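Local coordinates for putative membrane anchored protein (Corynebacterium diphtheriae, PDB 3LSO), which is of unknown function but, with a signal peptide and a transmembrane helix predicted, is probably held at the bacterial cell envelope, at residues E294-Y299 with L329-P334; V324-L329 with Q410-E415; G355-S360 with R394-D399. One frame throughout, in Å; residues are numbered along the deposited sequence.

Interactions 1 and 2 meet on the same four-stranded antiparallel sheet and share Leu-329: interaction 2 pairs its two inner strands, and interaction 1 joins the end of one of them to the start of the outer strand 298-303. Interaction 2 is the buried one, a regular ladder whose inward side is largely apolar. Interaction 1 is only partly buried and relies on a carboxylate taking over from strand pairing where the chains leave the sheet. Interaction 3, also partly buried, starts from the other outer strand, 349-357, and the turn after it, and reaches a strand of a second sheet through an aromatic ring, a water and a serine-aspartate pair instead of a ladder.

Interaction 1: residues E294-Y299 with L329-P334; sequences EDTDSY and LPNKAP
With its CG beside the backbone N and opposite the carbonyl carbon (chi1 -58°), Asp-297 swings its carboxylate across to the main chain of Asn-331. Asn-331 N donates to Asp-297 OD1 at 3.0 Å in an almost straight bond (173° at the hydrogen), meeting the anti side of the carboxylate somewhat out of its plane. The other oxygen, OD2, makes a salt bridge with Lys-435, so one carboxylate ties the loop after Leu-329 to a lysine. Asp-297 is itself positioned by an Asx turn, its N donating to Asp-295 OD1 at 3.0 Å, and that oxygen also pairs with Lys-435. Next to this, Ser-298 and Leu-329 form one antiparallel hydrogen-bonded pair: Leu-329 N reaches Ser-298 O at 2.9 Å, while the return bond from Ser-298 N is weak. Asn-331 lays its CB against Thr-296 O at 3.3 Å. Lys-332, bent at chi3 (-44°), crosses Thr-296 at about a right angle and brings NZ to 3.7 Å from Thr-296 CG2. The pairing thus belongs to the junction between strands 298-303 and 321-329, the former an outer strand of its sheet. Asp-297 and Pro-330 both touch Ile-335, and Tyr-299 packs on Met-431 and Val-433; their strands, 335-343 and 425-435, both belong to the sheet that packs against this one.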
loop_
_atom_site.group_PDB
_atom_site.type_symbol
_atom_site.label_atom_id
_atom_site.label_comp_id
_atom_site.label_asym_id
_atom_site.label_seq_id
_atom_site.Cartn_x
_atom_site.Cartn_y
_atom_site.Cartn_z
ATOM N N GLU A 294 -25.243 -20.799 20.298
ATOM C CA GLU A 294 -26.316 -21.725 19.999
ATOM C C GLU A 294 -27.153 -21.203 18.837
ATOM O O GLU A 294 -27.939 -21.945 18.263
ATOM C CB GLU A 294 -27.175 -21.973 21.248
ATOM C CG GLU A 294 -27.731 -20.706 21.946
ATOM C CD GLU A 294 -26.769 -20.075 22.979
ATOM O OE1 GLU A 294 -25.554 -19.953 22.701
ATOM O OE2 GLU A 294 -27.230 -19.678 24.077
ATOM N N ASP A 295 -26.989 -19.924 18.500
ATOM C CA ASP A 295 -27.584 -19.383 17.283
ATOM C C ASP A 295 -26.782 -19.968 16.147
ATOM O O ASP A 295 -25.594 -19.673 15.982
ATOM C CB ASP A 295 -27.555 -17.859 17.234
ATOM C CG ASP A 295 -28.314 -17.298 16.032
ATOM O OD1 ASP A 295 -28.453 -18.017 15.015
ATOM O OD2 ASP A 295 -28.773 -16.132 16.098
ATOM N N THR A 296 -27.448 -20.810 15.375
ATOM C CA THR A 296 -26.774 -21.678 14.455
ATOM C C THR A 296 -26.959 -21.150 13.031
ATOM O O THR A 296 -26.426 -21.716 12.067
ATOM C CB THR A 296 -27.250 -23.152 14.689
ATOM O OG1 THR A 296 -26.344 -24.068 14.070
ATOM C CG2 THR A 296 -28.689 -23.390 14.204
ATOM N N ASP A 297 -27.706 -20.048 12.915
ATOM C CA ASP A 297 -27.856 -19.328 11.651
ATOM C C ASP A 297 -26.784 -18.256 11.471
ATOM O O ASP A 297 -25.807 -18.166 12.243
ATOM C CB ASP A 297 -29.217 -18.658 11.573
ATOM C CG ASP A 297 -30.366 -19.634 11.712
ATOM O OD1 ASP A 297 -30.390 -20.666 10.997
ATOM O OD2 ASP A 297 -31.272 -19.352 12.528
ATOM N N SER A 298 -26.974 -17.433 10.447
ATOM C CA SER A 298 -26.091 -16.306 10.209
ATOM C C SER A 298 -26.861 -15.141 9.602
ATOM O O SER A 298 -27.980 -15.324 9.154
ATOM C CB SER A 298 -24.907 -16.718 9.332
ATOM O OG SER A 298 -25.325 -17.066 8.029
ATOM N N TYR A 299 -26.262 -13.951 9.611
ATOM C CA TYR A 299 -26.985 -12.707 9.316
ATOM C C TYR A 299 -26.260 -11.779 8.332
ATOM O O TYR A 299 -25.041 -11.836 8.164
ATOM C CB TYR A 299 -27.244 -11.938 10.611
ATOM C CG TYR A 299 -27.989 -12.722 11.669
ATOM C CD1 TYR A 299 -27.336 -13.682 12.443
ATOM C CD2 TYR A 299 -29.331 -12.488 11.915
ATOM C CE1 TYR A 299 -28.006 -14.409 13.417
ATOM C CE2 TYR A 299 -30.007 -13.198 12.895
ATOM C CZ TYR A 299 -29.338 -14.161 13.643
ATOM O OH TYR A 299 -30.005 -14.883 14.613
ATOM N N LEU A 329 -30.386 -15.441 7.511
ATOM C CA LEU A 329 -30.068 -16.481 6.556
ATOM C C LEU A 329 -30.077 -17.809 7.278
ATOM O O LEU A 329 -29.112 -18.131 7.976
ATOM C CB LEU A 329 -28.685 -16.242 5.953
ATOM C CG LEU A 329 -28.360 -14.796 5.543
ATOM C CD1 LEU A 329 -26.877 -14.644 5.214
ATOM C CD2 LEU A 329 -29.249 -14.307 4.385
ATOM N N PRO A 330 -31.164 -18.584 7.117
ATOM C CA PRO A 330 -31.262 -19.867 7.803
ATOM C C PRO A 330 -30.212 -20.853 7.312
ATOM O O PRO A 330 -29.957 -20.982 6.109
ATOM C CB PRO A 330 -32.667 -20.372 7.438
ATOM C CG PRO A 330 -33.360 -19.207 6.812
ATOM C CD PRO A 330 -32.311 -18.345 6.227
ATOM N N ASN A 331 -29.611 -21.533 8.269
ATOM C CA ASN A 331 -28.664 -22.597 8.016
ATOM C C ASN A 331 -29.365 -23.887 7.594
ATOM O O ASN A 331 -28.762 -24.796 7.010
ATOM C CB ASN A 331 -27.900 -22.826 9.323
ATOM C CG ASN A 331 -27.167 -24.142 9.352
ATOM O OD1 ASN A 331 -26.173 -24.333 8.633
ATOM N ND2 ASN A 331 -27.646 -25.065 10.193
ATOM N N LYS A 332 -30.650 -23.959 7.905
ATOM C CA LYS A 332 -31.376 -25.216 7.962
ATOM C C LYS A 332 -32.838 -24.841 7.876
ATOM O O LYS A 332 -33.232 -23.777 8.354
ATOM C CB LYS A 332 -31.072 -25.884 9.306
ATOM C CG LYS A 332 -31.923 -27.089 9.737
ATOM C CD LYS A 332 -31.984 -27.196 11.287
ATOM C CE LYS A 332 -30.600 -26.980 11.949
ATOM N NZ LYS A 332 -30.660 -26.385 13.322
ATOM N N ALA A 333 -33.628 -25.702 7.240
ATOM C CA ALA A 333 -35.080 -25.572 7.200
ATOM C C ALA A 333 -35.765 -26.925 7.406
ATOM O O ALA A 333 -35.205 -27.976 7.062
ATOM C CB ALA A 333 -35.520 -24.940 5.898
ATOM N N PRO A 334 -36.969 -26.905 8.001
ATOM C CA PRO A 334 -37.594 -25.684 8.515
ATOM C C PRO A 334 -37.030 -25.300 9.875
ATOM O O PRO A 334 -36.645 -26.173 10.646
ATOM C CB PRO A 334 -39.067 -26.082 8.646
ATOM C CG PRO A 334 -39.039 -27.529 8.896
ATOM C CD PRO A 334 -37.828 -28.085 8.209
#

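Interaction 2: residues V324-L329 with Q410-E415; sequences VSASLL and QTVSAE
Ser-327 OG and Thr-411 OG1 hydrogen-bond at 2.6 Å across a non-hydrogen-bonded pair, with either hydroxyl able to be the donor. Both hydroxyl oxygens are anti to the carbonyl carbon of their own residue (chi1 -74° for Ser-327, -46° for Thr-411), which turns them toward each other over the same face; Thr-411 OG1 has a further, weak bond to Asn-358 OD1. The main chains are joined at three hydrogen-bonded pairs. Ala-326 N reaches Val-412 O at 2.8 Å, and Leu-328 with Gln-410 and Val-324 with Ala-414 are joined in the same way, each pair having a return bond, although the place of Ala-326 O is less sure. Between the pairs, CA-H...O contacts such as Ser-327 CA to Gln-410 O fill in the ladder. This is a regular antiparallel pairing, the strand directions 165° apart, and it forms the middle of a four-stranded sheet that packs on strands 335-343 and 425-435 of a second sheet, in the manner of a beta-sandwich. Strand 298-303 flanks it beyond 324-329, and strand 349-357 beyond 410-415. The two faces differ in character. On the polar one Ser-325 faces Ser-413, and the Ser-325 OG lies 3.3 Å from Thr-411 CG2. On the other, Ala-326 CB sits 4.2 Å from Val-412 CG1, and Leu-328 CB 4.2 Å from Gln-410 CB. Gln-410 then bends at chi2 and carries its amide away from Leu-328, NE2 donating to Ser-408 O. Facing this largely apolar side are Met-431, which touches Ala-326, Leu-328 and Val-412, and Ile-342, which touches Val-324, Ala-326 and Val-412.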
loop_
_atom_site.group_PDB
_atom_site.type_symbol
_atom_site.label_atom_id
_atom_site.label_comp_id
_atom_site.label_asym_id
_atom_site.label_seq_id
_atom_site.Cartn_x
_atom_site.Cartn_y
_atom_site.Cartn_z
ATOM N N VAL A 324 -32.116 0.955 6.153
ATOM C CA VAL A 324 -31.416 -0.214 6.615
ATOM C C VAL A 324 -32.196 -1.449 6.213
ATOM O O VAL A 324 -33.441 -1.457 6.279
ATOM C CB VAL A 324 -31.341 -0.192 8.128
ATOM C CG1 VAL A 324 -30.652 -1.424 8.646
ATOM C CG2 VAL A 324 -30.631 1.058 8.589
ATOM N N SER A 325 -31.477 -2.489 5.796
ATOM C CA SER A 325 -32.078 -3.815 5.676
ATOM C C SER A 325 -31.327 -4.803 6.567
ATOM O O SER A 325 -30.101 -4.733 6.655
ATOM C CB SER A 325 -32.092 -4.283 4.218
ATOM O OG SER A 325 -32.103 -5.697 4.152
ATOM N N ALA A 326 -32.062 -5.704 7.225
ATOM C CA ALA A 326 -31.462 -6.816 7.980
ATOM C C ALA A 326 -32.074 -8.184 7.634
ATOM O O ALA A 326 -33.285 -8.362 7.745
ATOM C CB ALA A 326 -31.569 -6.554 9.447
ATOM N N SER A 327 -31.241 -9.143 7.223
ATOM C CA SER A 327 -31.709 -10.465 6.794
ATOM C C SER A 327 -31.201 -11.579 7.686
ATOM O O SER A 327 -30.052 -11.555 8.126
ATOM C CB SER A 327 -31.262 -10.779 5.368
ATOM O OG SER A 327 -31.986 -10.051 4.404
ATOM N N LEU A 328 -32.064 -12.565 7.925
ATOM C CA LEU A 328 -31.703 -13.770 8.651
ATOM C C LEU A 328 -31.596 -14.902 7.633
ATOM O O LEU A 328 -32.592 -15.268 6.983
ATOM C CB LEU A 328 -32.755 -14.097 9.705
ATOM C CG LEU A 328 -32.563 -15.295 10.639
ATOM C CD1 LEU A 328 -33.698 -15.329 11.603
ATOM C CD2 LEU A 328 -32.478 -16.652 9.931
ATOM N N LEU A 329 -30.386 -15.441 7.511
ATOM C CA LEU A 329 -30.068 -16.481 6.556
ATOM C C LEU A 329 -30.077 -17.809 7.278
ATOM O O LEU A 329 -29.112 -18.131 7.976
ATOM C CB LEU A 329 -28.685 -16.242 5.953
ATOM C CG LEU A 329 -28.360 -14.796 5.543
ATOM C CD1 LEU A 329 -26.877 -14.644 5.214
ATOM C CD2 LEU A 329 -29.249 -14.307 4.385
ATOM N N GLN A 410 -34.658 -14.163 5.429
ATOM C CA GLN A 410 -35.817 -13.585 6.093
ATOM C C GLN A 410 -35.444 -12.142 6.452
ATOM O O GLN A 410 -34.656 -11.902 7.365
ATOM C CB GLN A 410 -36.192 -14.399 7.331
ATOM C CG GLN A 410 -36.248 -15.916 7.109
ATOM C CD GLN A 410 -37.367 -16.335 6.168
ATOM O OE1 GLN A 410 -38.556 -16.256 6.515
ATOM N NE2 GLN A 410 -36.998 -16.789 4.965
ATOM N N THR A 411 -36.009 -11.188 5.709
ATOM C CA THR A 411 -35.526 -9.804 5.702
ATOM C C THR A 411 -36.543 -8.847 6.304
ATOM O O THR A 411 -37.735 -8.916 5.987
ATOM C CB THR A 411 -35.222 -9.305 4.260
ATOM O OG1 THR A 411 -34.473 -10.283 3.519
ATOM C CG2 THR A 411 -34.470 -7.990 4.294
ATOM N N VAL A 412 -36.051 -7.963 7.168
ATOM C CA VAL A 412 -36.811 -6.816 7.675
ATOM C C VAL A 412 -36.074 -5.549 7.250
ATOM O O VAL A 412 -34.839 -5.509 7.244
ATOM C CB VAL A 412 -37.030 -6.870 9.242
ATOM C CG1 VAL A 412 -35.709 -6.991 10.030
ATOM C CG2 VAL A 412 -37.839 -5.684 9.744
ATOM N N SER A 413 -36.814 -4.520 6.866
ATOM C CA SER A 413 -36.181 -3.292 6.409
ATOM C C SER A 413 -37.047 -2.084 6.735
ATOM O O SER A 413 -38.284 -2.159 6.692
ATOM C CB SER A 413 -35.884 -3.364 4.912
ATOM O OG SER A 413 -37.066 -3.210 4.146
ATOM N N ALA A 414 -36.382 -0.975 7.060
ATOM C CA ALA A 414 -37.039 0.246 7.515
ATOM C C ALA A 414 -36.145 1.436 7.223
ATOM O O ALA A 414 -35.023 1.265 6.731
ATOM C CB ALA A 414 -37.318 0.162 9.009
ATOM N N GLU A 415 -36.647 2.635 7.535
ATOM C CA GLU A 415 -35.860 3.872 7.473
ATOM C C GLU A 415 -35.769 4.572 8.826
ATOM O O GLU A 415 -36.750 4.630 9.577
ATOM C CB GLU A 415 -36.405 4.815 6.408
ATOM C CG GLU A 415 -35.831 4.513 5.034
ATOM C CD GLU A 415 -36.750 4.905 3.879
ATOM O OE1 GLU A 415 -37.360 6.009 3.909
ATOM O OE2 GLU A 415 -36.850 4.088 2.927
#

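Interaction 3: residues G355-S360 with R394-D399; sequences GKTNYS and RGFHSD
Ser-360 meets Asp-399 both through its hydroxyl and through its main chain. Ser-360 OG lies 2.7 Å from both Asp-399 OD1 and Asp-399 OD2, astride the carboxylate, and its one proton could serve either oxygen. Alongside, Asp-399 N donates to Ser-360 O at 3.3 Å, tilted from the carbonyl plane, and Ser-398 CA makes a CA-H...O contact with the same oxygen. A second link runs through a water lying at the edge and in the plane of the phenol ring, 2.6 Å from Tyr-359 OH (either could donate), and donating to Phe-396 O at 2.7 Å. The apolar contact is that of Thr-357 CG2 with Phe-396 CB at 3.8 Å, the two side chains sliding past each other in opposite directions. The rim of the phenylalanine ring also lies against a carbonyl, Phe-396 CE1 coming within 3.5 Å of Gly-355 O. Thr-357 also positions the turn: its OG1 sits between the backbone N and the carbonyl carbon (chi1 56°) and donates to Tyr-359 O at 2.6 Å from above the carbonyl plane, while CG2 is left directed at the phenylalanine. Thr-357 CB also lies over one face of the Tyr-359 ring, toward its rim, and OG1 has a further bond with Ser-361 OG. On the other segment, Ser-398 OG bonds to Thr-400 OG1. Apart from the Asp-399 N to Ser-360 O bond the backbones do not pair; the strands they extend lie in different sheets. Strand 349-357 is outermost in the four-stranded sheet, beside strand 410-417, whereas strand 394-398 runs between strands 335-343 and 361-366; Phe-396 crosses from this second sheet to touch Val-412, and Tyr-359 touches Gln-410 and Ile-340.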
loop_
_atom_site.group_PDB
_atom_site.type_symbol
_atom_site.label_atom_id
_atom_site.label_comp_id
_atom_site.label_asym_id
_atom_site.label_seq_id
_atom_site.Cartn_x
_atom_site.Cartn_y
_atom_site.Cartn_z
ATOM N N GLY A 355 -41.349 0.074 8.224
ATOM C CA GLY A 355 -40.958 -1.311 8.494
ATOM C C GLY A 355 -41.733 -2.375 7.723
ATOM O O GLY A 355 -42.862 -2.696 8.066
ATOM N N LYS A 356 -41.106 -2.916 6.677
ATOM C CA LYS A 356 -41.648 -4.030 5.894
ATOM C C LYS A 356 -40.921 -5.316 6.266
ATOM O O LYS A 356 -39.767 -5.284 6.723
ATOM C CB LYS A 356 -41.442 -3.808 4.382
ATOM C CG LYS A 356 -41.873 -2.449 3.845
ATOM C CD LYS A 356 -42.124 -2.498 2.337
ATOM C CE LYS A 356 -43.241 -1.514 1.942
ATOM N NZ LYS A 356 -43.843 -1.837 0.622
ATOM N N THR A 357 -41.592 -6.445 6.050
ATOM C CA THR A 357 -40.884 -7.704 5.986
ATOM C C THR A 357 -40.848 -8.236 4.567
ATOM O O THR A 357 -41.565 -7.774 3.688
ATOM C CB THR A 357 -41.436 -8.785 6.944
ATOM O OG1 THR A 357 -42.826 -9.004 6.693
ATOM C CG2 THR A 357 -41.236 -8.377 8.386
ATOM N N ASN A 358 -39.957 -9.201 4.386
ATOM C CA ASN A 358 -39.794 -10.028 3.208
ATOM C C ASN A 358 -41.098 -10.668 2.806
ATOM O O ASN A 358 -41.320 -11.007 1.646
ATOM C CB ASN A 358 -38.853 -11.154 3.624
ATOM C CG ASN A 358 -37.860 -11.498 2.571
ATOM O OD1 ASN A 358 -37.256 -10.621 1.958
ATOM N ND2 ASN A 358 -37.652 -12.791 2.362
ATOM N N TYR A 359 -41.958 -10.823 3.807
ATOM C CA TYR A 359 -43.145 -11.649 3.739
ATOM C C TYR A 359 -44.327 -10.953 4.421
ATOM O O TYR A 359 -44.271 -9.759 4.710
ATOM C CB TYR A 359 -42.848 -13.005 4.398
ATOM C CG TYR A 359 -42.123 -12.901 5.728
ATOM C CD1 TYR A 359 -42.816 -12.579 6.890
ATOM C CD2 TYR A 359 -40.742 -13.120 5.826
ATOM C CE1 TYR A 359 -42.162 -12.474 8.127
ATOM C CE2 TYR A 359 -40.073 -13.020 7.071
ATOM C CZ TYR A 359 -40.802 -12.697 8.213
ATOM O OH TYR A 359 -40.211 -12.584 9.449
ATOM N N SER A 360 -45.391 -11.719 4.670
ATOM C CA SER A 360 -46.660 -11.217 5.213
ATOM C C SER A 360 -46.644 -11.161 6.753
ATOM O O SER A 360 -46.505 -12.189 7.415
ATOM C CB SER A 360 -47.788 -12.121 4.712
ATOM O OG SER A 360 -49.022 -11.755 5.283
ATOM N N ARG A 394 -38.710 -2.274 16.222
ATOM C CA ARG A 394 -40.016 -2.711 15.767
ATOM C C ARG A 394 -39.935 -4.189 15.463
ATOM O O ARG A 394 -39.098 -4.599 14.666
ATOM C CB ARG A 394 -40.433 -1.928 14.521
ATOM C CG ARG A 394 -40.709 -0.448 14.776
ATOM C CD ARG A 394 -41.731 -0.261 15.889
ATOM N NE ARG A 394 -42.095 1.131 16.109
ATOM C CZ ARG A 394 -41.459 1.944 16.941
ATOM N NH1 ARG A 394 -40.410 1.513 17.635
ATOM N NH2 ARG A 394 -41.878 3.196 17.070
ATOM N N GLY A 395 -40.783 -4.985 16.111
ATOM C CA GLY A 395 -40.737 -6.443 15.970
ATOM C C GLY A 395 -41.974 -7.031 15.306
ATOM O O GLY A 395 -43.111 -6.721 15.700
ATOM N N PHE A 396 -41.742 -7.899 14.320
ATOM C CA PHE A 396 -42.783 -8.387 13.423
ATOM C C PHE A 396 -42.916 -9.888 13.483
ATOM O O PHE A 396 -41.917 -10.605 13.539
ATOM C CB PHE A 396 -42.458 -8.003 11.987
ATOM C CG PHE A 396 -42.290 -6.537 11.779
ATOM C CD1 PHE A 396 -43.339 -5.771 11.311
ATOM C CD2 PHE A 396 -41.076 -5.916 12.053
ATOM C CE1 PHE A 396 -43.189 -4.394 11.118
ATOM C CE2 PHE A 396 -40.910 -4.550 11.863
ATOM C CZ PHE A 396 -41.966 -3.783 11.392
ATOM N N HIS A 397 -44.164 -10.351 13.457
ATOM C CA HIS A 397 -44.485 -11.772 13.386
ATOM C C HIS A 397 -45.174 -12.064 12.061
ATOM O O HIS A 397 -45.938 -11.234 11.552
ATOM C CB HIS A 397 -45.451 -12.161 14.501
ATOM C CG HIS A 397 -44.885 -12.052 15.878
ATOM N ND1 HIS A 397 -44.317 -10.895 16.364
ATOM C CD2 HIS A 397 -44.843 -12.946 16.891
ATOM C CE1 HIS A 397 -43.921 -11.090 17.609
ATOM N NE2 HIS A 397 -44.235 -12.325 17.954
ATOM N N SER A 398 -44.919 -13.246 11.510
ATOM C CA SER A 398 -45.668 -13.709 10.353
ATOM C C SER A 398 -47.113 -13.974 10.764
ATOM O O SER A 398 -47.356 -14.540 11.830
ATOM C CB SER A 398 -45.040 -14.982 9.801
ATOM O OG SER A 398 -45.797 -15.520 8.728
ATOM N N ASP A 399 -48.069 -13.559 9.933
ATOM C CA ASP A 399 -49.478 -13.913 10.166
ATOM C C ASP A 399 -49.799 -15.359 9.777
ATOM O O ASP A 399 -50.589 -16.013 10.452
ATOM C CB ASP A 399 -50.452 -12.922 9.501
ATOM C CG ASP A 399 -50.087 -12.592 8.056
ATOM O OD1 ASP A 399 -49.404 -13.400 7.384
ATOM O OD2 ASP A 399 -50.501 -11.511 7.583
HETATM O O HOH W 1 -41.720 -12.482 11.544
#